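Local coordinates for alcohol oxidase (Myceliophthora thermophila, PDB 6F74), which binds FAD as a VAO-type flavoprotein and probably oxidises its substrate with molecular oxygen as the electron acceptor, at residues N223-V227 / I302-V308; I104-P108 / P507-S511. All blocks are in the same frame, centred on the assembly; numbering follows the deposited sequence.

Contact 1: residues N223-V227 / I302-V308; sequences NVIAV and IKVHPNV
Asn307 donates from ND2 to OD1 of Asn223 at 2.7 Å, a nearly straight bond (163° at the hydrogen) that leaves in the plane of the donor amide while the two amides are turned 61° apart. Asn223 has CG anti to its backbone N (chi1 -162°), which carries OD1 across the gap; its positive phi makes it the C-prime residue of the Schellman motif ending helix 212-221. ND2 of Asn307 also reaches Asp414, while OD1 accepts from Tyr415 N and from Val308 N, the latter at 2.9 Å. With an alanine in place of Asn307, Asn223 OD1 and Asp414 would probably lose their amide donor, and the N-H groups of Tyr415 and Val308 an acceptor.

Ile225 and His305 form an antiparallel hydrogen-bonded pair: Ile225 N to His305 O at 2.7 Å, and His305 N to Ile225 O at 3.0 Å. Their side chains share one face, where Ile225 sends CD1 to within 3.5 Å of Pro306 O. CG2 of Val227 meets CD2 of the His305 ring obliquely at 3.9 Å; the imidazole stacks with Phe253, and its NE2 bonds to Gln259. Val224 and Val304 bring their CG2 methyls together at 3.6 Å, and CG1 of Val304 lies against Ala226, which also packs on Tyr216 and Ala219 of helix 212-221.

Here, within the FAD-binding domain, a two-residue strand, 224-225, is held to strand 296-306 of an antiparallel sheet: two main-chain bonds set the register, an amide-to-amide bond ties the helix-ending residue to Asn307, and aliphatic side chains and an imidazole pack around the pair.

Contact 2: residues I104-P108 / P507-S511; sequences ITCAP and PKVAS
Lys508 leans its aliphatic chain on Ala107 and Pro108 before its amine reaches a carbonyl, a worked example of one side chain serving two chemistries. Beyond CB the chain starts out extended, with CG anti to the backbone N (chi1 180°), and CG of Lys508 lies 4.1 Å from Ala107 CB. CD is next, 4.1 Å from CG of the Pro108 ring, which it crosses at a slant. A bend at chi3 (76°) then turns CE toward the Pro108 carbonyl oxygen, and NZ donates to that same Pro108 O at 2.9 Å, approaching from 33° outside the carbonyl plane. The amine also forms a salt bridge with Glu115, so a carboxylate and a neutral oxygen share it.

Beside this chain, Ala107 CB touches CG2 of Val509 at 3.8 Å, and CG2 of Ile104 rests 3.9 Å from the backbone O of Lys508. A water lies between Ile104 O and the Ala510 N, accepting from that amide in a long bond.

The contact joins the loop before strand 128-131, where Cys106 is disulfide-bonded to Cys120, to the loop leading from strand 498-503 into helix 512-533, whose start Ser511 caps through Ile514 N. Between them the interface is small and mixed in character: the lysine methylenes pack on Ala107 and Pro108, and the ammonium is held by Pro108 O and Glu115, the latter probably stabilising its charge.

How the contacts relate
The two contacts stand on opposite sides of the chain's centre, their own centres 41 Å apart and their nearest atoms about 29 Å, so neither touches the other. Along the sequence, however, contact 1 is nested inside the long loop that contact 2 closes. Contact 1 is a strand pairing nearer the cofactor: the side chain of Val227 is about 10 Å from FAD and about 5 Å from that of Trp240, an FAD-binding residue. Contact 2 joins two irregular loops, with the Ile104 side chain about 13 Å from FAD and about 8 Å from a glycan sugar. Together they contrast sheet pairing with a lysine bridging two loops.

Contact 1: residues N223-V227 / I302-V308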
ATOM      1  N   ASN A 223      18.865  16.263   8.663  1.00 29.52           N
ATOM      2  CA  ASN A 223      19.195  15.348   9.753  1.00 29.42           C
ATOM      3  C   ASN A 223      17.970  14.929  10.592  1.00 28.89           C
ATOM      4  O   ASN A 223      18.023  14.908  11.818  1.00 29.31           O
ATOM      5  CB  ASN A 223      20.286  15.983  10.638  1.00 30.59           C
ATOM      6  CG  ASN A 223      21.005  14.967  11.534  1.00 30.57           C
ATOM      7  OD1 ASN A 223      21.115  13.790  11.208  1.00 29.80           O
ATOM      8  ND2 ASN A 223      21.509  15.445  12.679  1.00 31.50           N
ATOM      9  N   VAL A 224      16.849  14.638   9.938  1.00 28.06           N
ATOM     10  CA  VAL A 224      15.678  14.139  10.662  1.00 27.56           C
ATOM     11  C   VAL A 224      15.165  12.861  10.014  1.00 26.47           C
ATOM     12  O   VAL A 224      15.560  12.491   8.907  1.00 26.09           O
ATOM     13  CB  VAL A 224      14.556  15.188  10.785  1.00 27.80           C
ATOM     14  CG1 VAL A 224      15.047  16.414  11.564  1.00 28.99           C
ATOM     15  CG2 VAL A 224      14.031  15.579   9.405  1.00 27.38           C
ATOM     16  N   ILE A 225      14.266  12.205  10.727  1.00 26.05           N
ATOM     17  CA  ILE A 225      13.663  10.953  10.293  1.00 25.11           C
ATOM     18  C   ILE A 225      12.241  11.219   9.838  1.00 24.67           C
ATOM     19  O   ILE A 225      11.406  11.651  10.624  1.00 24.91           O
ATOM     20  CB  ILE A 225      13.670   9.902  11.415  1.00 24.98           C
ATOM     21  CG1 ILE A 225      15.117   9.592  11.825  1.00 25.41           C
ATOM     22  CG2 ILE A 225      12.976   8.612  10.957  1.00 24.07           C
ATOM     23  CD1 ILE A 225      15.256   8.647  12.991  1.00 25.41           C
ATOM     24  N   ALA A 226      11.993  10.969   8.560  1.00 24.10           N
ATOM     25  CA  ALA A 226      10.672  10.979   7.982  1.00 23.59           C
ATOM     26  C   ALA A 226      10.236   9.522   7.951  1.00 22.86           C
ATOM     27  O   ALA A 226      10.955   8.650   7.455  1.00 22.56           O
ATOM     28  CB  ALA A 226      10.709  11.538   6.562  1.00 23.45           C
ATOM     29  N   VAL A 227       9.051   9.278   8.500  1.00 22.65           N
ATOM     30  CA  VAL A 227       8.504   7.948   8.654  1.00 22.09           C
ATOM     31  C   VAL A 227       7.668   7.627   7.400  1.00 21.48           C
ATOM     32  O   VAL A 227       6.467   7.884   7.368  1.00 21.35           O
ATOM     33  CB  VAL A 227       7.679   7.817   9.957  1.00 22.30           C
ATOM     34  CG1 VAL A 227       7.264   6.370  10.185  1.00 21.82           C
ATOM     35  CG2 VAL A 227       8.479   8.266  11.149  1.00 23.00           C
ATOM     36  N   ILE A 302       3.783  16.643   7.891  1.00 24.81           N
ATOM     37  CA  ILE A 302       4.103  15.471   8.708  1.00 24.57           C
ATOM     38  C   ILE A 302       5.088  15.810   9.825  1.00 25.33           C
ATOM     39  O   ILE A 302       5.995  16.610   9.630  1.00 25.85           O
ATOM     40  CB  ILE A 302       4.689  14.288   7.886  1.00 23.79           C
ATOM     41  CG1 ILE A 302       5.897  14.731   7.058  1.00 23.94           C
ATOM     42  CG2 ILE A 302       3.608  13.670   7.003  1.00 23.05           C
ATOM     43  CD1 ILE A 302       6.758  13.597   6.538  1.00 23.42           C
ATOM     44  N   LYS A 303       4.916  15.166  10.980  1.00 25.44           N
ATOM     45  CA  LYS A 303       5.946  15.146  12.017  1.00 26.03           C
ATOM     46  C   LYS A 303       7.200  14.523  11.441  1.00 25.69           C
ATOM     47  O   LYS A 303       7.132  13.533  10.685  1.00 24.88           O
ATOM     48  CB  LYS A 303       5.525  14.285  13.203  1.00 26.03           C
ATOM     49  CG  LYS A 303       4.364  14.793  13.991  1.00 26.51           C
ATOM     50  CD  LYS A 303       4.046  13.846  15.147  1.00 26.55           C
ATOM     51  CE  LYS A 303       2.696  14.138  15.793  1.00 26.91           C
ATOM     52  NZ  LYS A 303       2.043  12.800  16.185  1.00 26.41           N
ATOM     53  N   VAL A 304       8.340  15.112  11.770  1.00 26.37           N
ATOM     54  CA  VAL A 304       9.635  14.458  11.546  1.00 26.22           C
ATOM     55  C   VAL A 304      10.377  14.440  12.870  1.00 26.92           C
ATOM     56  O   VAL A 304      10.091  15.233  13.767  1.00 27.68           O
ATOM     57  CB  VAL A 304      10.455  15.059  10.386  1.00 26.32           C
ATOM     58  CG1 VAL A 304       9.723  14.800   9.089  1.00 25.53           C
ATOM     59  CG2 VAL A 304      10.741  16.543  10.565  1.00 27.30           C
ATOM     60  N   HIS A 305      11.302  13.493  12.998  1.00 26.69           N
ATOM     61  CA  HIS A 305      11.830  13.093  14.290  1.00 27.14           C
ATOM     62  C   HIS A 305      13.348  13.210  14.342  1.00 27.64           C
ATOM     63  O   HIS A 305      13.995  12.986  13.331  1.00 27.31           O
ATOM     64  CB  HIS A 305      11.378  11.657  14.557  1.00 26.40           C
ATOM     65  CG  HIS A 305       9.895  11.508  14.599  1.00 26.01           C
ATOM     66  ND1 HIS A 305       9.158  11.679  15.749  1.00 26.46           N
ATOM     67  CD2 HIS A 305       9.005  11.241  13.616  1.00 25.30           C
ATOM     68  CE1 HIS A 305       7.878  11.522  15.468  1.00 26.04           C
ATOM     69  NE2 HIS A 305       7.754  11.259  14.179  1.00 25.32           N
ATOM     70  N   PRO A 306      13.917  13.516  15.522  1.00 28.48           N
ATOM     71  CA  PRO A 306      15.377  13.595  15.641  1.00 29.03           C
ATOM     72  C   PRO A 306      16.069  12.341  15.098  1.00 28.31           C
ATOM     73  O   PRO A 306      15.576  11.232  15.302  1.00 27.63           O
ATOM     74  CB  PRO A 306      15.608  13.697  17.167  1.00 29.84           C
ATOM     75  CG  PRO A 306      14.317  14.216  17.729  1.00 30.02           C
ATOM     76  CD  PRO A 306      13.251  13.631  16.837  1.00 28.95           C
ATOM     77  N   ASN A 307      17.195  12.526  14.410  1.00 28.53           N
ATOM     78  CA  ASN A 307      18.021  11.397  13.976  1.00 28.05           C
ATOM     79  C   ASN A 307      18.528  10.643  15.212  1.00 28.29           C
ATOM     80  O   ASN A 307      18.555  11.177  16.310  1.00 29.02           O
ATOM     81  CB  ASN A 307      19.207  11.838  13.089  1.00 28.44           C
ATOM     82  CG  ASN A 307      19.614  10.801  12.035  1.00 27.71           C
ATOM     83  OD1 ASN A 307      19.336   9.601  12.179  1.00 27.02           O
ATOM     84  ND2 ASN A 307      20.308  11.266  10.985  1.00 27.94           N
ATOM     85  N   VAL A 308      18.879   9.368  15.015  1.00 27.68           N
ATOM     86  CA  VAL A 308      19.428   8.536  16.091  1.00 27.86           C
ATOM     87  C   VAL A 308      20.927   8.418  15.902  1.00 28.30           C
ATOM     88  O   VAL A 308      21.439   8.681  14.806  1.00 28.26           O
ATOM     89  CB  VAL A 308      18.777   7.140  16.167  1.00 26.98           C
ATOM     90  CG1 VAL A 308      17.320   7.272  16.590  1.00 26.73           C
ATOM     91  CG2 VAL A 308      18.910   6.374  14.852  1.00 26.21           C
TER

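Contact 2: residues I104-P108 / P507-S511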
ATOM      1  N   ILE A 104      -4.975  -7.309 -15.557  1.00 19.49           N
ATOM      2  CA  ILE A 104      -4.183  -7.173 -16.793  1.00 19.72           C
ATOM      3  C   ILE A 104      -5.063  -7.611 -17.973  1.00 20.16           C
ATOM      4  O   ILE A 104      -5.202  -8.821 -18.259  1.00 20.62           O
ATOM      5  CB  ILE A 104      -2.866  -8.002 -16.721  1.00 19.93           C
ATOM      6  CG1 ILE A 104      -1.967  -7.520 -15.576  1.00 19.53           C
ATOM      7  CG2 ILE A 104      -2.080  -7.938 -18.029  1.00 20.29           C
ATOM      8  CD1 ILE A 104      -0.727  -8.362 -15.322  1.00 19.73           C
ATOM      9  N   THR A 105      -5.685  -6.631 -18.625  1.00 20.07           N
ATOM     10  CA  THR A 105      -6.509  -6.853 -19.813  1.00 20.49           C
ATOM     11  C   THR A 105      -5.773  -6.500 -21.113  1.00 20.77           C
ATOM     12  O   THR A 105      -6.346  -6.604 -22.191  1.00 21.16           O
ATOM     13  CB  THR A 105      -7.805  -6.029 -19.730  1.00 20.29           C
ATOM     14  OG1 THR A 105      -7.503  -4.610 -19.554  1.00 19.84           O
ATOM     15  CG2 THR A 105      -8.655  -6.561 -18.567  1.00 20.20           C
ATOM     16  N   CYS A 106      -4.521  -6.060 -20.994  1.00 20.61           N
ATOM     17  CA  CYS A 106      -3.636  -5.864 -22.133  1.00 20.96           C
ATOM     18  C   CYS A 106      -2.223  -6.247 -21.751  1.00 21.01           C
ATOM     19  O   CYS A 106      -1.406  -5.404 -21.385  1.00 20.73           O
ATOM     20  CB  CYS A 106      -3.721  -4.400 -22.611  1.00 20.74           C
ATOM     21  SG  CYS A 106      -2.688  -4.060 -24.045  1.00 21.26           S
ATOM     22  N   ALA A 107      -1.953  -7.548 -21.807  1.00 21.42           N
ATOM     23  CA  ALA A 107      -0.675  -8.105 -21.326  1.00 21.50           C
ATOM     24  C   ALA A 107       0.491  -7.687 -22.227  1.00 21.84           C
ATOM     25  O   ALA A 107       0.322  -7.588 -23.440  1.00 22.27           O
ATOM     26  CB  ALA A 107      -0.761  -9.622 -21.240  1.00 21.94           C
ATOM     27  N   PRO A 108       1.673  -7.427 -21.646  1.00 21.69           N
ATOM     28  CA  PRO A 108       2.837  -7.373 -22.530  1.00 22.20           C
ATOM     29  C   PRO A 108       3.099  -8.754 -23.121  1.00 22.89           C
ATOM     30  O   PRO A 108       2.854  -9.751 -22.447  1.00 22.87           O
ATOM     31  CB  PRO A 108       3.956  -6.940 -21.607  1.00 21.92           C
ATOM     32  CG  PRO A 108       3.566  -7.473 -20.281  1.00 21.48           C
ATOM     33  CD  PRO A 108       2.067  -7.327 -20.235  1.00 21.20           C
ATOM     34  N   PRO A 507      -1.284 -16.373 -13.420  1.00 22.05           N
ATOM     35  CA  PRO A 507      -0.607 -16.118 -14.694  1.00 22.27           C
ATOM     36  C   PRO A 507      -0.873 -14.713 -15.214  1.00 21.83           C
ATOM     37  O   PRO A 507      -1.911 -14.105 -14.912  1.00 21.52           O
ATOM     38  CB  PRO A 507      -1.228 -17.175 -15.657  1.00 23.06           C
ATOM     39  CG  PRO A 507      -1.755 -18.251 -14.760  1.00 23.32           C
ATOM     40  CD  PRO A 507      -2.207 -17.525 -13.516  1.00 22.65           C
ATOM     41  N   LYS A 508       0.076 -14.199 -15.977  1.00 21.86           N
ATOM     42  CA  LYS A 508      -0.024 -12.855 -16.556  1.00 21.52           C
ATOM     43  C   LYS A 508      -1.291 -12.739 -17.417  1.00 21.71           C
ATOM     44  O   LYS A 508      -2.024 -11.753 -17.325  1.00 21.31           O
ATOM     45  CB  LYS A 508       1.240 -12.601 -17.391  1.00 21.75           C
ATOM     46  CG  LYS A 508       1.329 -11.257 -18.078  1.00 21.52           C
ATOM     47  CD  LYS A 508       2.641 -11.173 -18.847  1.00 21.89           C
ATOM     48  CE  LYS A 508       2.610 -11.974 -20.147  1.00 22.65           C
ATOM     49  NZ  LYS A 508       3.920 -11.857 -20.834  1.00 23.05           N
ATOM     50  N   VAL A 509      -1.541 -13.755 -18.250  1.00 22.39           N
ATOM     51  CA  VAL A 509      -2.806 -13.888 -18.975  1.00 22.70           C
ATOM     52  C   VAL A 509      -3.645 -14.937 -18.242  1.00 22.95           C
ATOM     53  O   VAL A 509      -3.465 -16.132 -18.426  1.00 23.56           O
ATOM     54  CB  VAL A 509      -2.624 -14.259 -20.462  1.00 23.40           C
ATOM     55  CG1 VAL A 509      -3.982 -14.239 -21.185  1.00 23.70           C
ATOM     56  CG2 VAL A 509      -1.684 -13.280 -21.147  1.00 23.25           C
ATOM     57  N   ALA A 510      -4.581 -14.455 -17.437  1.00 22.52           N
ATOM     58  CA  ALA A 510      -5.329 -15.254 -16.495  1.00 22.66           C
ATOM     59  C   ALA A 510      -6.795 -15.357 -16.895  1.00 22.99           C
ATOM     60  O   ALA A 510      -7.463 -14.367 -16.969  1.00 22.62           O
ATOM     61  CB  ALA A 510      -5.228 -14.622 -15.110  1.00 21.99           C
ATOM     62  N   SER A 511      -7.285 -16.573 -17.083  1.00 23.71           N
ATOM     63  CA  SER A 511      -8.719 -16.830 -17.270  1.00 24.12           C
ATOM     64  C   SER A 511      -9.504 -16.428 -16.023  1.00 23.70           C
ATOM     65  O   SER A 511      -8.966 -16.405 -14.930  1.00 23.31           O
ATOM     66  CB  SER A 511      -8.956 -18.315 -17.557  1.00 25.06           C
ATOM     67  OG  SER A 511      -8.607 -19.095 -16.431  1.00 25.10           O
TER
HETATM   68  O   HOH W   1      -4.359 -11.193 -17.298  1.00 21.61           O